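PDB 3LD2: putative acetyltransferase from Streptococcus mutans, which binds coenzyme A and, as a member of the GNAT family, probably transfers an acyl group, such as acetyl, to an acceptor not yet identified. Local coordinates for residues A[46-49]-A[50-54]; A[68-71]-A[72-76]; A[132-135]-A[136-140]. All coordinates share one frame; numbering follows the deposited sequence.

Contact 1. Residues A[46-49]-A[50-54]; sequences EQVV and ELENK
Val48 and Glu52, one helical turn apart, run alongside each other, as do Val49 and Asn53. In the first pair the methyl CG1 of Val48 meets the carboxylate oxygen OE1 of Glu52 at 3.4 Å. That methyl is placed anti to its own backbone N (chi1 167°), beside the carbonyl carbon, and therefore leans along the helix toward the next turn. The other oxygen of Glu52, OE2, receives a weak hydrogen bond from NE1 of Trp56, and the side chain also touches Ala68 and Ile73. In the second pair CG1 of Val49 takes the corresponding position and comes 3.7 Å from ND2 of Asn53, a van der Waals approach of a methyl to an amide nitrogen. The polar partner of that amide lies outside the helix: ND2 is hydrogen-bonded to the carbonyl oxygen of Ala68, in the turn that leads into helix 70-77.

The backbone bonds are those of a regular alpha helix, each N-H reaching the carbonyl four residues earlier. Glu50 N donates to Glu46 O at 3.1 Å, and Leu51 N to Gln47 O at 2.8 Å. Glu52 N binds Val48 O at 2.9 Å, and Asn53 N binds Val49 O at 3.0 Å. All of them belong to helix 45-55, the first helix of this GNAT-family chain, whose buried Leu51 has its side chain about 7 Å from the bound coenzyme A.

Glutamate and lysine suit the exposed positions 50 and 54; Glu52 is the buried exception. Glu50 bends at chi2, and its OE2 makes a long ion pair with NZ of Lys54 at 3.7 Å. Glu46 turns instead to Lys70 in a salt bridge. Apolar branches suit the inner side: Val49 packs on Ile73 of helix 70-77, and Val48 touches Met40.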
loop_
_atom_site.group_PDB
_atom_site.type_symbol
_atom_site.label_atom_id
_atom_site.label_comp_id
_atom_site.label_asym_id
_atom_site.label_seq_id
_atom_site.Cartn_x
_atom_site.Cartn_y
_atom_site.Cartn_z
ATOM N N GLU A 46 1.550 -3.196 17.065
ATOM C CA GLU A 46 0.242 -3.616 17.562
ATOM C C GLU A 46 -0.832 -2.831 16.836
ATOM O O GLU A 46 -1.822 -3.379 16.362
ATOM C CB GLU A 46 0.115 -3.304 19.053
ATOM C CG GLU A 46 -0.364 -4.473 19.892
ATOM C CD GLU A 46 0.718 -5.559 20.043
ATOM O OE1 GLU A 46 1.408 -5.880 19.037
ATOM O OE2 GLU A 46 0.879 -6.089 21.172
ATOM N N GLN A 47 -0.616 -1.530 16.775
ATOM C CA GLN A 47 -1.559 -0.615 16.176
ATOM C C GLN A 47 -1.729 -0.809 14.673
ATOM O O GLN A 47 -2.849 -0.806 14.177
ATOM C CB GLN A 47 -1.130 0.813 16.467
ATOM C CG GLN A 47 -1.634 1.330 17.784
ATOM C CD GLN A 47 -1.119 2.723 18.042
ATOM O OE1 GLN A 47 -1.819 3.722 17.801
ATOM N NE2 GLN A 47 0.145 2.806 18.486
ATOM N N VAL A 48 -0.613 -0.943 13.969
ATOM C CA VAL A 48 -0.594 -1.221 12.537
ATOM C C VAL A 48 -1.376 -2.505 12.206
ATOM O O VAL A 48 -2.233 -2.514 11.322
ATOM C CB VAL A 48 0.877 -1.298 12.019
ATOM C CG1 VAL A 48 0.937 -1.883 10.627
ATOM C CG2 VAL A 48 1.524 0.077 12.072
ATOM N N VAL A 49 -1.105 -3.577 12.942
ATOM C CA VAL A 49 -1.933 -4.777 12.852
ATOM C C VAL A 49 -3.454 -4.511 12.978
ATOM O O VAL A 49 -4.228 -4.902 12.103
ATOM C CB VAL A 49 -1.491 -5.842 13.863
ATOM C CG1 VAL A 49 -2.508 -6.997 13.915
ATOM C CG2 VAL A 49 -0.122 -6.361 13.480
ATOM N N GLU A 50 -3.868 -3.846 14.050
ATOM C CA GLU A 50 -5.269 -3.508 14.270
ATOM C C GLU A 50 -5.849 -2.699 13.134
ATOM O O GLU A 50 -6.948 -2.968 12.667
ATOM C CB GLU A 50 -5.431 -2.702 15.557
ATOM C CG GLU A 50 -5.721 -3.544 16.793
ATOM C CD GLU A 50 -7.087 -4.259 16.743
ATOM O OE1 GLU A 50 -7.074 -5.507 16.651
ATOM O OE2 GLU A 50 -8.156 -3.586 16.799
ATOM N N LEU A 51 -5.110 -1.685 12.706
ATOM C CA LEU A 51 -5.572 -0.816 11.642
ATOM C C LEU A 51 -5.755 -1.589 10.338
ATOM O O LEU A 51 -6.736 -1.395 9.622
ATOM C CB LEU A 51 -4.593 0.339 11.437
ATOM C CG LEU A 51 -4.717 1.104 10.114
ATOM C CD1 LEU A 51 -6.162 1.526 9.848
ATOM C CD2 LEU A 51 -3.849 2.303 10.149
ATOM N N GLU A 52 -4.809 -2.462 10.024
ATOM C CA GLU A 52 -4.841 -3.129 8.740
ATOM C C GLU A 52 -5.994 -4.087 8.725
ATOM O O GLU A 52 -6.683 -4.236 7.708
ATOM C CB GLU A 52 -3.543 -3.872 8.472
ATOM C CG GLU A 52 -2.622 -3.072 7.594
ATOM C CD GLU A 52 -1.326 -3.773 7.332
ATOM O OE1 GLU A 52 -0.305 -3.194 7.723
ATOM O OE2 GLU A 52 -1.320 -4.903 6.768
ATOM N N ASN A 53 -6.197 -4.734 9.864
ATOM C CA ASN A 53 -7.200 -5.767 9.946
ATOM C C ASN A 53 -8.610 -5.162 9.995
ATOM O O ASN A 53 -9.593 -5.865 9.774
ATOM C CB ASN A 53 -6.933 -6.703 11.122
ATOM C CG ASN A 53 -5.844 -7.739 10.826
ATOM O OD1 ASN A 53 -5.503 -7.995 9.672
ATOM N ND2 ASN A 53 -5.310 -8.350 11.874
ATOM N N LYS A 54 -8.712 -3.863 10.256
ATOM C CA LYS A 54 -10.010 -3.196 10.163
ATOM C C LYS A 54 -10.202 -2.717 8.743
ATOM O O LYS A 54 -11.319 -2.412 8.333
ATOM C CB LYS A 54 -10.126 -1.983 11.114
ATOM C CG LYS A 54 -10.130 -2.307 12.613
ATOM C CD LYS A 54 -9.736 -1.092 13.461
ATOM C CE LYS A 54 -9.522 -1.482 14.930
ATOM N NZ LYS A 54 -9.671 -0.314 15.852
#

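Contact 2. Residues A[68-71]-A[72-76]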
loop_
_atom_site.group_PDB
_atom_site.type_symbol
_atom_site.label_atom_id
_atom_site.label_comp_id
_atom_site.label_asym_id
_atom_site.label_seq_id
_atom_site.Cartn_x
_atom_site.Cartn_y
_atom_site.Cartn_z
ATOM N N ALA A 68 -3.260 -9.562 8.254
ATOM C CA ALA A 68 -2.186 -9.066 9.112
ATOM C C ALA A 68 -2.089 -9.794 10.443
ATOM O O ALA A 68 -3.085 -10.266 10.984
ATOM C CB ALA A 68 -2.321 -7.570 9.338
ATOM N N SER A 69 -0.868 -9.892 10.950
ATOM C CA SER A 69 -0.620 -10.397 12.288
ATOM C C SER A 69 0.694 -9.797 12.758
ATOM O O SER A 69 1.486 -9.332 11.943
ATOM C CB SER A 69 -0.535 -11.921 12.276
ATOM O OG SER A 69 0.564 -12.358 11.485
ATOM N N LYS A 70 0.910 -9.799 14.069
ATOM C CA LYS A 70 2.121 -9.241 14.672
ATOM C C LYS A 70 3.345 -9.873 14.034
ATOM O O LYS A 70 4.279 -9.190 13.633
ATOM C CB LYS A 70 2.120 -9.504 16.181
ATOM C CG LYS A 70 3.218 -8.805 16.973
ATOM C CD LYS A 70 3.185 -9.252 18.449
ATOM C CE LYS A 70 4.395 -8.747 19.235
ATOM N NZ LYS A 70 4.267 -7.310 19.636
ATOM N N ASP A 71 3.315 -11.185 13.899
ATOM C CA ASP A 71 4.455 -11.899 13.372
ATOM C C ASP A 71 4.655 -11.759 11.877
ATOM O O ASP A 71 5.785 -11.799 11.402
ATOM C CB ASP A 71 4.368 -13.358 13.753
ATOM C CG ASP A 71 5.033 -13.628 15.069
ATOM O OD1 ASP A 71 6.211 -14.062 15.025
ATOM O OD2 ASP A 71 4.406 -13.365 16.131
ATOM N N GLN A 72 3.567 -11.617 11.130
ATOM C CA GLN A 72 3.699 -11.354 9.715
ATOM C C GLN A 72 4.385 -10.009 9.540
ATOM O O GLN A 72 5.260 -9.865 8.696
ATOM C CB GLN A 72 2.335 -11.426 9.007
ATOM C CG GLN A 72 2.252 -10.762 7.622
ATOM C CD GLN A 72 1.374 -9.514 7.625
ATOM O OE1 GLN A 72 0.859 -9.116 8.669
ATOM N NE2 GLN A 72 1.193 -8.898 6.459
ATOM N N ILE A 73 4.034 -9.043 10.379
ATOM C CA ILE A 73 4.568 -7.689 10.224
ATOM C C ILE A 73 6.041 -7.615 10.610
ATOM O O ILE A 73 6.817 -6.887 9.990
ATOM C CB ILE A 73 3.757 -6.651 11.027
ATOM C CG1 ILE A 73 2.327 -6.558 10.478
ATOM C CG2 ILE A 73 4.429 -5.284 10.989
ATOM C CD1 ILE A 73 2.195 -5.711 9.245
ATOM N N ILE A 74 6.425 -8.384 11.621
ATOM C CA ILE A 74 7.815 -8.449 12.049
ATOM C C ILE A 74 8.661 -9.123 10.971
ATOM O O ILE A 74 9.752 -8.654 10.637
ATOM C CB ILE A 74 7.950 -9.214 13.380
ATOM C CG1 ILE A 74 7.245 -8.455 14.510
ATOM C CG2 ILE A 74 9.408 -9.453 13.718
ATOM C CD1 ILE A 74 6.937 -9.319 15.708
ATOM N N GLN A 75 8.141 -10.215 10.417
ATOM C CA GLN A 75 8.806 -10.936 9.330
ATOM C C GLN A 75 9.225 -9.972 8.243
ATOM O O GLN A 75 10.358 -10.015 7.728
ATOM C CB GLN A 75 7.845 -11.945 8.719
ATOM C CG GLN A 75 8.506 -13.184 8.164
ATOM C CD GLN A 75 8.641 -14.277 9.218
ATOM O OE1 GLN A 75 8.248 -14.091 10.379
ATOM N NE2 GLN A 75 9.191 -15.427 8.819
ATOM N N LYS A 76 8.283 -9.103 7.894
ATOM C CA LYS A 76 8.490 -8.109 6.853
ATOM C C LYS A 76 9.500 -7.094 7.282
ATOM O O LYS A 76 10.406 -6.763 6.526
ATOM C CB LYS A 76 7.175 -7.411 6.494
ATOM C CG LYS A 76 6.258 -8.278 5.679
ATOM C CD LYS A 76 4.846 -7.768 5.694
ATOM C CE LYS A 76 4.598 -6.846 4.533
ATOM N NZ LYS A 76 3.198 -7.063 4.033
#
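Gln72 folds its side chain back over the start of its own helix, its amide oxygen OE1 lying 3.1 Å from CA of Ala68 and accepting a hydrogen bond from the backbone N of Ser69 at 3.0 Å. The chain leaves with CG anti to the backbone N (chi1 162°) and bends sharply at chi2 (-111°), which swings the amide toward the preceding residues; Ser69 N lies well out of the plane of the Gln72 side-chain carbonyl. A second bond runs in the other direction. A chi1 of 63° sets OG of Ser69 between its backbone N and carbonyl carbon, from where it accepts from Gln72 N at 3.1 Å and also rests against CB of Gln72.

Further along, Ile74 crosses Lys70 at an angle, CD1 of Ile74 meeting CG of Lys70 at 4.0 Å, so the lysine contributes its methylene stem to the packing. Ile73, a branched apolar residue suited to burial, packs on Ile45 and on Phe83 of strand 82-88. Ile73 N bonds to Ser69 O at 3.0 Å as the regular helical pattern begins. The reciprocal serine and glutamine bonds make a capping box, with Ser69 as the N-cap of helix 70-77.

Contact 3. Residues A[132-135]-A[136-140]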
loop_
_atom_site.group_PDB
_atom_site.type_symbol
_atom_site.label_atom_id
_atom_site.label_comp_id
_atom_site.label_asym_id
_atom_site.label_seq_id
_atom_site.Cartn_x
_atom_site.Cartn_y
_atom_site.Cartn_z
ATOM N N GLN A 132 3.465 10.628 -1.080
ATOM C CA GLN A 132 4.411 11.656 -1.463
ATOM C C GLN A 132 5.777 11.475 -0.803
ATOM O O GLN A 132 6.811 11.681 -1.438
ATOM C CB GLN A 132 3.864 13.023 -1.127
ATOM C CG GLN A 132 3.898 13.953 -2.283
ATOM C CD GLN A 132 2.997 13.485 -3.423
ATOM O OE1 GLN A 132 1.828 13.150 -3.202
ATOM N NE2 GLN A 132 3.534 13.467 -4.649
ATOM N N ILE A 133 5.817 11.108 0.471
ATOM C CA ILE A 133 7.144 10.945 1.010
ATOM C C ILE A 133 7.733 9.640 0.495
ATOM O O ILE A 133 8.911 9.593 0.135
ATOM C CB ILE A 133 7.315 11.262 2.552
ATOM C CG1 ILE A 133 7.224 10.022 3.407
ATOM C CG2 ILE A 133 6.348 12.371 3.025
ATOM C CD1 ILE A 133 5.815 9.824 3.890
ATOM N N PHE A 134 6.908 8.605 0.388
ATOM C CA PHE A 134 7.352 7.368 -0.256
ATOM C C PHE A 134 8.057 7.670 -1.583
ATOM O O PHE A 134 9.188 7.248 -1.803
ATOM C CB PHE A 134 6.176 6.412 -0.489
ATOM C CG PHE A 134 6.417 5.385 -1.580
ATOM C CD1 PHE A 134 7.253 4.286 -1.361
ATOM C CD2 PHE A 134 5.790 5.504 -2.817
ATOM C CE1 PHE A 134 7.484 3.329 -2.363
ATOM C CE2 PHE A 134 6.000 4.547 -3.829
ATOM C CZ PHE A 134 6.851 3.455 -3.601
ATOM N N LEU A 135 7.389 8.399 -2.465
ATOM C CA LEU A 135 7.937 8.661 -3.779
ATOM C C LEU A 135 9.305 9.301 -3.674
ATOM O O LEU A 135 10.205 8.959 -4.448
ATOM C CB LEU A 135 7.001 9.525 -4.621
ATOM C CG LEU A 135 5.768 8.825 -5.197
ATOM C CD1 LEU A 135 4.822 9.842 -5.805
ATOM C CD2 LEU A 135 6.146 7.761 -6.250
ATOM N N ASN A 136 9.475 10.211 -2.714
ATOM C CA ASN A 136 10.776 10.848 -2.532
ATOM C C ASN A 136 11.854 9.980 -1.888
ATOM O O ASN A 136 13.031 10.255 -2.055
ATOM C CB ASN A 136 10.658 12.197 -1.830
ATOM C CG ASN A 136 10.071 13.267 -2.744
ATOM O OD1 ASN A 136 10.807 13.971 -3.449
ATOM N ND2 ASN A 136 8.735 13.365 -2.774
ATOM N N GLU A 137 11.450 8.945 -1.153
ATOM C CA GLU A 137 12.380 7.922 -0.684
ATOM C C GLU A 137 12.998 7.144 -1.840
ATOM O O GLU A 137 14.210 6.994 -1.918
ATOM C CB GLU A 137 11.672 6.928 0.226
ATOM C CG GLU A 137 11.385 7.464 1.596
ATOM C CD GLU A 137 12.621 8.082 2.232
ATOM O OE1 GLU A 137 12.463 9.023 3.047
ATOM O OE2 GLU A 137 13.751 7.638 1.900
ATOM N N VAL A 138 12.152 6.660 -2.746
ATOM C CA VAL A 138 12.566 5.677 -3.733
ATOM C C VAL A 138 13.064 6.291 -5.039
ATOM O O VAL A 138 13.744 5.636 -5.809
ATOM C CB VAL A 138 11.418 4.713 -4.020
ATOM C CG1 VAL A 138 10.924 4.101 -2.712
ATOM C CG2 VAL A 138 10.282 5.446 -4.737
ATOM N N LYS A 139 12.714 7.551 -5.275
ATOM C CA LYS A 139 13.143 8.320 -6.453
ATOM C C LYS A 139 14.581 8.011 -6.884
ATOM O O LYS A 139 14.881 7.774 -8.057
ATOM C CB LYS A 139 13.061 9.816 -6.118
ATOM C CG LYS A 139 12.525 10.673 -7.241
ATOM C CD LYS A 139 12.124 12.065 -6.754
ATOM C CE LYS A 139 13.066 12.590 -5.660
ATOM N NZ LYS A 139 12.826 14.048 -5.380
ATOM N N SER A 140 15.463 8.055 -5.897
ATOM C CA SER A 140 16.886 7.866 -6.077
ATOM C C SER A 140 17.264 6.432 -6.441
ATOM O O SER A 140 18.157 6.227 -7.255
ATOM C CB SER A 140 17.601 8.281 -4.783
ATOM O OG SER A 140 18.805 7.556 -4.601
#
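Helix 126-138 is the crossover helix of a beta-alpha-beta unit between the parallel strands 110-117 and 144-150, and near its C-terminal end Phe134 and Val138 pack one turn apart. The valine crosses the ring at an angle: CG1 of Val138 meets CE1 of Phe134 at 3.5 Å, while CG2 sits over one face of the ring, 4.1 Å above its plane and displaced toward the rim. With CG anti to the backbone N (chi1 158°), the ring is carried along the helix toward the valine. Flat and apolar, it suits the buried side facing the sheet, where it also meets Phe113 and stands edge-to-face with Tyr98.

In the GNAT fold the front of this helix follows the loop that holds the pyrophosphate of coenzyme A, and here Arg123, Gly125, Gly127 and Arg128 bind the cofactor. The contact begins beside Arg128, whose side chain is about 4 Å from that of Gln132, and runs to the end of the helix.

The polar interactions gather round Asn136. Two N-H groups of Asn136 grip the carbonyl oxygen of Gln132 from opposite faces of the carbonyl plane: backbone N at 3.3 Å and side-chain ND2 at 2.9 Å. The latter bond is nearly straight (166°), and the acceptor lies in the plane of the asparagine amide. OD1 of Asn136 accepts from NZ of Lys139 at 2.8 Å, and the two side-chain bonds together fix the amide's rotation. Asparagine fits this exposed position by offering a donor and an acceptor at once. Among the backbone bonds, Glu137 N reaches Ile133 O at 2.9 Å, and Lys139 N reaches Leu135 O at 3.0 Å.

Overall arrangement
From the N terminus, strand 35-39 leads into helix 45-55, which carries contact 1, and the chain then runs on to helix 70-77 with contact 2. Strands 82-88, 92-100 and 110-117 follow before helix 126-138 brings contact 3. Each contact lies within a single continuous piece of chain, closing helical turns and, in contact 2, the helix start; the three come in series without nesting or crossing. Contacts 1 and 2 touch, their centres 11 Å apart, so the first two helices form one packed pair. Contact 3 stands apart, its centre about 24 Å from either, and packs against those same three strands before the chain enters strand 144-150.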